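Local coordinates for protein hydrogenase maturation factor (Thermoanaerobacter tengcongensis, PDB 3VTH) that probably transfers the carbamoyl group of carbamoyl phosphate, in an ATP-dependent reaction, to the C-terminal cysteine of HypE during [NiFe]-hydrogenase maturation, at residues G40-N45 with F93-S98; P454-H459 with P477-Q482. All coordinates share one frame; numbering follows the deposited sequence.

Contact 1 of 2, residues G40-N45 with F93-S98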
ATOM      1  N   GLY A  40      -6.888  15.486 -38.460  1.00 30.01           N
ATOM      2  CA  GLY A  40      -6.007  14.386 -38.069  1.00 29.05           C
ATOM      3  C   GLY A  40      -6.746  13.284 -37.348  1.00 28.29           C
ATOM      4  O   GLY A  40      -7.952  13.103 -37.555  1.00 28.34           O
ATOM      5  N   ILE A  41      -6.018  12.562 -36.499  1.00 27.62           N
ATOM      6  CA  ILE A  41      -6.522  11.375 -35.824  1.00 27.39           C
ATOM      7  C   ILE A  41      -5.932  11.258 -34.424  1.00 26.44           C
ATOM      8  O   ILE A  41      -4.846  11.794 -34.132  1.00 26.72           O
ATOM      9  CB  ILE A  41      -6.242  10.062 -36.650  1.00 28.58           C
ATOM     10  CG1 ILE A  41      -4.731   9.872 -36.893  1.00 29.29           C
ATOM     11  CG2 ILE A  41      -7.017  10.088 -37.987  1.00 29.37           C
ATOM     12  CD1 ILE A  41      -4.317   8.480 -37.316  1.00 31.03           C
ATOM     13  N   VAL A  42      -6.658  10.573 -33.552  1.00 26.44           N
ATOM     14  CA  VAL A  42      -6.136  10.173 -32.246  1.00 24.83           C
ATOM     15  C   VAL A  42      -6.581   8.735 -31.977  1.00 25.72           C
ATOM     16  O   VAL A  42      -7.686   8.332 -32.364  1.00 25.45           O
ATOM     17  CB  VAL A  42      -6.570  11.134 -31.103  1.00 24.91           C
ATOM     18  CG1 VAL A  42      -8.098  11.180 -30.934  1.00 23.63           C
ATOM     19  CG2 VAL A  42      -5.892  10.763 -29.749  1.00 23.58           C
ATOM     20  N   TYR A  43      -5.713   7.961 -31.327  1.00 25.51           N
ATOM     21  CA  TYR A  43      -6.048   6.607 -30.921  1.00 25.73           C
ATOM     22  C   TYR A  43      -5.135   6.128 -29.799  1.00 25.54           C
ATOM     23  O   TYR A  43      -4.016   6.624 -29.640  1.00 24.96           O
ATOM     24  CB  TYR A  43      -6.013   5.622 -32.111  1.00 26.61           C
ATOM     25  CG  TYR A  43      -4.677   5.482 -32.832  1.00 28.37           C
ATOM     26  CD1 TYR A  43      -4.403   6.224 -33.982  1.00 29.86           C
ATOM     27  CD2 TYR A  43      -3.708   4.584 -32.384  1.00 29.43           C
ATOM     28  CE1 TYR A  43      -3.181   6.079 -34.666  1.00 31.86           C
ATOM     29  CE2 TYR A  43      -2.474   4.443 -33.047  1.00 31.31           C
ATOM     30  CZ  TYR A  43      -2.230   5.196 -34.189  1.00 30.80           C
ATOM     31  OH  TYR A  43      -1.041   5.064 -34.840  1.00 33.19           O
ATOM     32  N   ASN A  44      -5.635   5.169 -29.032  1.00 25.17           N
ATOM     33  CA  ASN A  44      -4.842   4.463 -28.046  1.00 25.54           C
ATOM     34  C   ASN A  44      -3.984   3.434 -28.740  1.00 26.40           C
ATOM     35  O   ASN A  44      -4.476   2.670 -29.571  1.00 27.11           O
ATOM     36  CB  ASN A  44      -5.755   3.749 -27.046  1.00 24.96           C
ATOM     37  CG  ASN A  44      -6.263   4.669 -25.958  1.00 25.49           C
ATOM     38  OD1 ASN A  44      -6.957   4.232 -25.044  1.00 25.87           O
ATOM     39  ND2 ASN A  44      -5.917   5.963 -26.053  1.00 24.09           N
ATOM     40  N   ASN A  45      -2.693   3.406 -28.431  1.00 26.85           N
ATOM     41  CA  ASN A  45      -1.859   2.334 -28.970  1.00 28.09           C
ATOM     42  C   ASN A  45      -1.256   1.564 -27.805  1.00 28.25           C
ATOM     43  O   ASN A  45      -1.621   1.819 -26.669  1.00 26.42           O
ATOM     44  CB  ASN A  45      -0.835   2.839 -30.002  1.00 29.68           C
ATOM     45  CG  ASN A  45       0.242   3.724 -29.403  1.00 30.36           C
ATOM     46  OD1 ASN A  45       0.356   3.863 -28.182  1.00 29.40           O
ATOM     47  ND2 ASN A  45       1.058   4.313 -30.269  1.00 31.08           N
ATOM     48  N   PHE A  93     -11.110  15.757 -38.189  1.00 31.89           N
ATOM     49  CA  PHE A  93     -10.443  15.129 -37.061  1.00 30.61           C
ATOM     50  C   PHE A  93     -11.314  14.016 -36.491  1.00 30.37           C
ATOM     51  O   PHE A  93     -12.509  14.207 -36.307  1.00 31.20           O
ATOM     52  CB  PHE A  93     -10.096  16.137 -35.959  1.00 29.90           C
ATOM     53  CG  PHE A  93      -9.166  15.569 -34.931  1.00 28.31           C
ATOM     54  CD1 PHE A  93      -9.656  14.867 -33.848  1.00 28.27           C
ATOM     55  CD2 PHE A  93      -7.786  15.688 -35.084  1.00 29.42           C
ATOM     56  CE1 PHE A  93      -8.791  14.309 -32.923  1.00 27.10           C
ATOM     57  CE2 PHE A  93      -6.913  15.125 -34.151  1.00 26.21           C
ATOM     58  CZ  PHE A  93      -7.425  14.440 -33.083  1.00 25.39           C
ATOM     59  N   LYS A  94     -10.715  12.856 -36.229  1.00 29.20           N
ATOM     60  CA  LYS A  94     -11.466  11.682 -35.775  1.00 29.70           C
ATOM     61  C   LYS A  94     -10.722  10.910 -34.691  1.00 28.04           C
ATOM     62  O   LYS A  94      -9.486  10.824 -34.717  1.00 27.28           O
ATOM     63  CB  LYS A  94     -11.759  10.732 -36.949  1.00 31.19           C
ATOM     64  CG  LYS A  94     -12.838  11.214 -37.935  1.00 36.74           C
ATOM     65  CD  LYS A  94     -13.005  10.200 -39.076  1.00 43.79           C
ATOM     66  CE  LYS A  94     -14.330  10.378 -39.815  1.00 51.69           C
ATOM     67  NZ  LYS A  94     -15.506  10.010 -38.947  1.00 55.54           N
ATOM     68  N   ILE A  95     -11.471  10.366 -33.732  1.00 27.48           N
ATOM     69  CA  ILE A  95     -10.951   9.311 -32.864  1.00 26.51           C
ATOM     70  C   ILE A  95     -11.066   8.013 -33.661  1.00 28.03           C
ATOM     71  O   ILE A  95     -12.155   7.694 -34.168  1.00 28.49           O
ATOM     72  CB  ILE A  95     -11.765   9.178 -31.539  1.00 26.64           C
ATOM     73  CG1 ILE A  95     -11.794  10.515 -30.783  1.00 25.69           C
ATOM     74  CG2 ILE A  95     -11.192   8.048 -30.660  1.00 23.51           C
ATOM     75  CD1 ILE A  95     -12.826  10.569 -29.631  1.00 30.22           C
ATOM     76  N   VAL A  96      -9.956   7.281 -33.795  1.00 27.57           N
ATOM     77  CA  VAL A  96      -9.958   6.030 -34.570  1.00 29.31           C
ATOM     78  C   VAL A  96      -9.678   4.803 -33.700  1.00 29.18           C
ATOM     79  O   VAL A  96      -9.405   4.945 -32.502  1.00 27.83           O
ATOM     80  CB  VAL A  96      -9.004   6.082 -35.820  1.00 30.68           C
ATOM     81  CG1 VAL A  96      -9.374   7.252 -36.724  1.00 31.60           C
ATOM     82  CG2 VAL A  96      -7.541   6.165 -35.408  1.00 29.56           C
ATOM     83  N   GLY A  97      -9.768   3.614 -34.310  1.00 30.55           N
ATOM     84  CA  GLY A  97      -9.577   2.342 -33.608  1.00 30.54           C
ATOM     85  C   GLY A  97      -8.195   2.222 -32.984  1.00 29.92           C
ATOM     86  O   GLY A  97      -7.231   2.775 -33.503  1.00 28.26           O
ATOM     87  N   SER A  98      -8.111   1.512 -31.855  1.00 29.67           N
ATOM     88  CA  SER A  98      -6.840   1.310 -31.161  1.00 30.14           C
ATOM     89  C   SER A  98      -5.897   0.388 -31.947  1.00 32.60           C
ATOM     90  O   SER A  98      -6.349  -0.471 -32.693  1.00 33.31           O
ATOM     91  CB  SER A  98      -7.087   0.729 -29.774  1.00 29.32           C
ATOM     92  OG  SER A  98      -7.776   1.667 -28.970  1.00 26.60           O
TER
HETATM   93  O   HOH W   1      -8.334   4.278 -30.059  1.00 19.57           O

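Contact 2 of 2, residues P454-H459 with P477-Q482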
ATOM      1  N   PRO A 454      10.728 -11.289 -17.470  1.00 35.88           N
ATOM      2  CA  PRO A 454      11.891 -11.107 -16.620  1.00 35.12           C
ATOM      3  C   PRO A 454      13.123 -11.787 -17.200  1.00 35.66           C
ATOM      4  O   PRO A 454      13.036 -12.906 -17.717  1.00 35.91           O
ATOM      5  CB  PRO A 454      11.476 -11.784 -15.310  1.00 34.38           C
ATOM      6  CG  PRO A 454       9.986 -11.624 -15.289  1.00 34.64           C
ATOM      7  CD  PRO A 454       9.572 -11.801 -16.716  1.00 35.32           C
ATOM      8  N   GLU A 455      14.253 -11.093 -17.120  1.00 35.62           N
ATOM      9  CA  GLU A 455      15.537 -11.655 -17.551  1.00 37.45           C
ATOM     10  C   GLU A 455      16.410 -12.061 -16.359  1.00 35.86           C
ATOM     11  O   GLU A 455      17.254 -12.945 -16.469  1.00 35.87           O
ATOM     12  CB  GLU A 455      16.246 -10.679 -18.492  1.00 38.94           C
ATOM     13  CG  GLU A 455      15.459 -10.498 -19.806  1.00 44.07           C
ATOM     14  CD  GLU A 455      16.204  -9.714 -20.887  1.00 51.40           C
ATOM     15  OE1 GLU A 455      16.847  -8.693 -20.556  1.00 53.89           O
ATOM     16  OE2 GLU A 455      16.121 -10.103 -22.081  1.00 55.91           O
ATOM     17  N   VAL A 456      16.173 -11.426 -15.210  1.00 33.66           N
ATOM     18  CA  VAL A 456      16.914 -11.710 -13.990  1.00 32.70           C
ATOM     19  C   VAL A 456      15.904 -11.639 -12.848  1.00 30.65           C
ATOM     20  O   VAL A 456      14.967 -10.825 -12.894  1.00 29.38           O
ATOM     21  CB  VAL A 456      18.074 -10.681 -13.770  1.00 33.11           C
ATOM     22  CG1 VAL A 456      18.705 -10.826 -12.406  1.00 32.57           C
ATOM     23  CG2 VAL A 456      19.174 -10.835 -14.855  1.00 36.43           C
ATOM     24  N   VAL A 457      16.070 -12.501 -11.846  1.00 29.41           N
ATOM     25  CA  VAL A 457      15.183 -12.486 -10.679  1.00 27.96           C
ATOM     26  C   VAL A 457      15.980 -12.102  -9.430  1.00 27.37           C
ATOM     27  O   VAL A 457      17.077 -12.634  -9.198  1.00 26.87           O
ATOM     28  CB  VAL A 457      14.454 -13.843 -10.478  1.00 28.55           C
ATOM     29  CG1 VAL A 457      15.457 -14.983 -10.239  1.00 30.76           C
ATOM     30  CG2 VAL A 457      13.485 -13.774  -9.280  1.00 26.99           C
ATOM     31  N   ALA A 458      15.434 -11.167  -8.651  1.00 26.36           N
ATOM     32  CA  ALA A 458      16.043 -10.733  -7.408  1.00 25.77           C
ATOM     33  C   ALA A 458      15.193 -11.258  -6.250  1.00 25.17           C
ATOM     34  O   ALA A 458      13.946 -11.281  -6.323  1.00 24.44           O
ATOM     35  CB  ALA A 458      16.143  -9.208  -7.347  1.00 24.99           C
ATOM     36  N   HIS A 459      15.874 -11.695  -5.198  1.00 24.63           N
ATOM     37  CA  HIS A 459      15.184 -12.319  -4.070  1.00 24.38           C
ATOM     38  C   HIS A 459      15.941 -12.071  -2.773  1.00 24.14           C
ATOM     39  O   HIS A 459      17.119 -11.671  -2.790  1.00 24.44           O
ATOM     40  CB  HIS A 459      15.014 -13.828  -4.324  1.00 24.73           C
ATOM     41  CG  HIS A 459      16.305 -14.587  -4.379  1.00 26.14           C
ATOM     42  ND1 HIS A 459      16.958 -15.041  -3.248  1.00 25.67           N
ATOM     43  CD2 HIS A 459      17.059 -14.975  -5.431  1.00 27.63           C
ATOM     44  CE1 HIS A 459      18.060 -15.679  -3.608  1.00 28.67           C
ATOM     45  NE2 HIS A 459      18.140 -15.656  -4.930  1.00 28.36           N
ATOM     46  N   PRO A 477      19.061 -16.142 -14.261  1.00 37.61           N
ATOM     47  CA  PRO A 477      20.125 -15.728 -13.344  1.00 36.91           C
ATOM     48  C   PRO A 477      19.491 -15.062 -12.114  1.00 34.81           C
ATOM     49  O   PRO A 477      18.472 -14.375 -12.255  1.00 33.26           O
ATOM     50  CB  PRO A 477      20.897 -14.677 -14.152  1.00 37.64           C
ATOM     51  CG  PRO A 477      20.564 -14.968 -15.602  1.00 39.04           C
ATOM     52  CD  PRO A 477      19.142 -15.439 -15.557  1.00 38.28           C
ATOM     53  N   LYS A 478      20.086 -15.273 -10.942  1.00 33.60           N
ATOM     54  CA  LYS A 478      19.540 -14.786  -9.670  1.00 32.46           C
ATOM     55  C   LYS A 478      20.502 -13.824  -8.991  1.00 31.64           C
ATOM     56  O   LYS A 478      21.728 -14.016  -9.045  1.00 31.94           O
ATOM     57  CB  LYS A 478      19.262 -15.961  -8.722  1.00 33.25           C
ATOM     58  CG  LYS A 478      18.079 -16.814  -9.144  1.00 36.08           C
ATOM     59  CD  LYS A 478      18.306 -18.303  -8.975  1.00 40.26           C
ATOM     60  CE  LYS A 478      17.446 -19.044 -10.010  1.00 43.57           C
ATOM     61  NZ  LYS A 478      17.854 -20.464 -10.175  1.00 46.73           N
ATOM     62  N   ILE A 479      19.937 -12.794  -8.360  1.00 29.24           N
ATOM     63  CA  ILE A 479      20.684 -11.914  -7.472  1.00 28.89           C
ATOM     64  C   ILE A 479      20.027 -11.937  -6.079  1.00 27.67           C
ATOM     65  O   ILE A 479      18.848 -11.603  -5.944  1.00 27.19           O
ATOM     66  CB  ILE A 479      20.813 -10.473  -8.043  1.00 28.51           C
ATOM     67  CG1 ILE A 479      21.631 -10.491  -9.356  1.00 31.22           C
ATOM     68  CG2 ILE A 479      21.497  -9.554  -7.023  1.00 28.63           C
ATOM     69  CD1 ILE A 479      21.646  -9.160 -10.120  1.00 30.24           C
ATOM     70  N   GLU A 480      20.785 -12.366  -5.066  1.00 27.64           N
ATOM     71  CA  GLU A 480      20.300 -12.362  -3.691  1.00 26.99           C
ATOM     72  C   GLU A 480      20.548 -10.995  -3.088  1.00 26.20           C
ATOM     73  O   GLU A 480      21.605 -10.394  -3.311  1.00 27.26           O
ATOM     74  CB  GLU A 480      20.959 -13.483  -2.852  1.00 28.18           C
ATOM     75  CG  GLU A 480      22.492 -13.374  -2.673  1.00 31.51           C
ATOM     76  CD  GLU A 480      23.081 -14.461  -1.755  1.00 38.30           C
ATOM     77  OE1 GLU A 480      24.276 -14.336  -1.373  1.00 38.49           O
ATOM     78  OE2 GLU A 480      22.354 -15.431  -1.419  1.00 38.62           O
ATOM     79  N   VAL A 481      19.574 -10.508  -2.325  1.00 25.07           N
ATOM     80  CA  VAL A 481      19.596  -9.165  -1.771  1.00 24.23           C
ATOM     81  C   VAL A 481      19.330  -9.267  -0.268  1.00 23.88           C
ATOM     82  O   VAL A 481      18.336  -9.859   0.158  1.00 23.75           O
ATOM     83  CB  VAL A 481      18.521  -8.264  -2.442  1.00 24.04           C
ATOM     84  CG1 VAL A 481      18.469  -6.884  -1.775  1.00 22.50           C
ATOM     85  CG2 VAL A 481      18.779  -8.155  -3.967  1.00 24.09           C
ATOM     86  N   GLN A 482      20.231  -8.714   0.538  1.00 23.64           N
ATOM     87  CA  GLN A 482      20.032  -8.752   1.978  1.00 23.22           C
ATOM     88  C   GLN A 482      18.824  -7.872   2.328  1.00 22.76           C
ATOM     89  O   GLN A 482      18.645  -6.805   1.756  1.00 22.54           O
ATOM     90  CB  GLN A 482      21.286  -8.310   2.725  1.00 22.88           C
ATOM     91  CG  GLN A 482      21.281  -8.764   4.198  1.00 22.68           C
ATOM     92  CD  GLN A 482      20.464  -7.850   5.100  1.00 22.55           C
ATOM     93  OE1 GLN A 482      20.428  -6.635   4.898  1.00 21.77           O
ATOM     94  NE2 GLN A 482      19.813  -8.431   6.109  1.00 24.38           N
TER

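Contact 1 of 2, residues G40-N45 with F93-S98
G40 meets F93 at the start of a short parallel ladder. The phenyl ring lies along the glycine backbone, with F93 CD2 3.5 Å from G40 C, and its next-door atoms pass on to I41, whose CA sits over one ring face near the rim. With CG anti to the backbone N (chi1 -168°), the F93 ring is carried across the neighbouring strand, where V29 and A33 of helix 25-35 also touch it. G40 O accepts a hydrogen bond from K94 N at 3.1 Å. I41 turns to the other face of the sheet; its CG2 branch crosses V96 at an angle, 3.9 Å from V96 CG1, while its CD1 reaches the edge of the Y43 ring. V42 N then donates to K94 O at 3.1 Å. The V42 side chain is back on the helix-facing side and uses one methyl twice: CG1 touches F93 CE1 and lies 3.8 Å from I95 CG1, the two aliphatic chains running side by side. This is the edge of the acylphosphatase fold, an alpha/beta sandwich of ferredoxin-like type, in which 93-95 is an edge strand and makes the sheet's one parallel pairing. V42 O takes V96 N in the straightest bond of the ladder (2.9 Å, 171°). Regular pairing ends here, but the second chain stays close through G97, and S98 CA comes opposite N44. Y43 follows, its CD1 pressed to within 3.4 Å of V96 CG2, while its ring also stacks with Y50 and has a cation-pi contact with K99. At N44 a water replaces the direct backbone bond: it accepts from N44 N at 3.0 Å and donates to V96 O and S98 OG. That hydroxyl is gripped again by D152, and it lies against N44 CB.

Contact 2 of 2, residues P454-H459 with P477-Q482
The H459 imidazole lies across the neighbouring strand, with one face turned to E480 CA, which stands 4.2 Å from the ring centroid of H459 and only 17° off the normal, a CH-pi contact. H459 CG sits between its own N and carbonyl carbon (chi1 65°), which brings the ring over the partner backbone. The same ring receives K478 CB at its edge, in plane, 4.0 Å from H459 NE2. The E480 carboxylate extends away, its OE2 5.5 Å from H459 NE2.

K478 also runs alongside V457, both pointing the same way, and V457 CG1 is pressed tightly on K478 CG at 3.4 Å. A bend at chi2 follows, and the amine ends in weak hydrogen bonds to K472 O and L474 O. On the side of A458 and I479 the contacts across the pair are aliphatic: V456 CG1 crosses I479 CD1 at 4.1 Å, and A458 CB approaches V481 CG2 more loosely. Helix 737-749 packs there through I744, A745 and L749.

Four backbone bonds hold the two strands in register, from V457 N to P477 O (3.1 Å) through to V481 N with H459 O (2.8 Å). Helix 466-473, touching V457 and H459, links the parallel strands 456-460 and 478-481 as a beta-alpha-beta crossover in the Kae1-like domain, a member of the actin-ATPase clan.

Contacts 1 and 2 show one device, a parallel strand added at the outer edge of a mixed sheet, serving two different domains. They follow one another in the chain without touching: their centres are 40 Å apart and their nearest atoms about 20 Å. Contact 1 carries N44, a predicted active-site residue of the acylphosphatase domain, whose side chain lies about 3 Å from both that of R26 and a bound phosphate ion. Contact 2 stands further from its site. The V481 side chain is about 11 Å from the bound iron and about 12 Å from phosphomethylphosphonic acid adenosyl ester (AP2), yet its strand leads directly into the helix bearing the iron ligands H483 and H487.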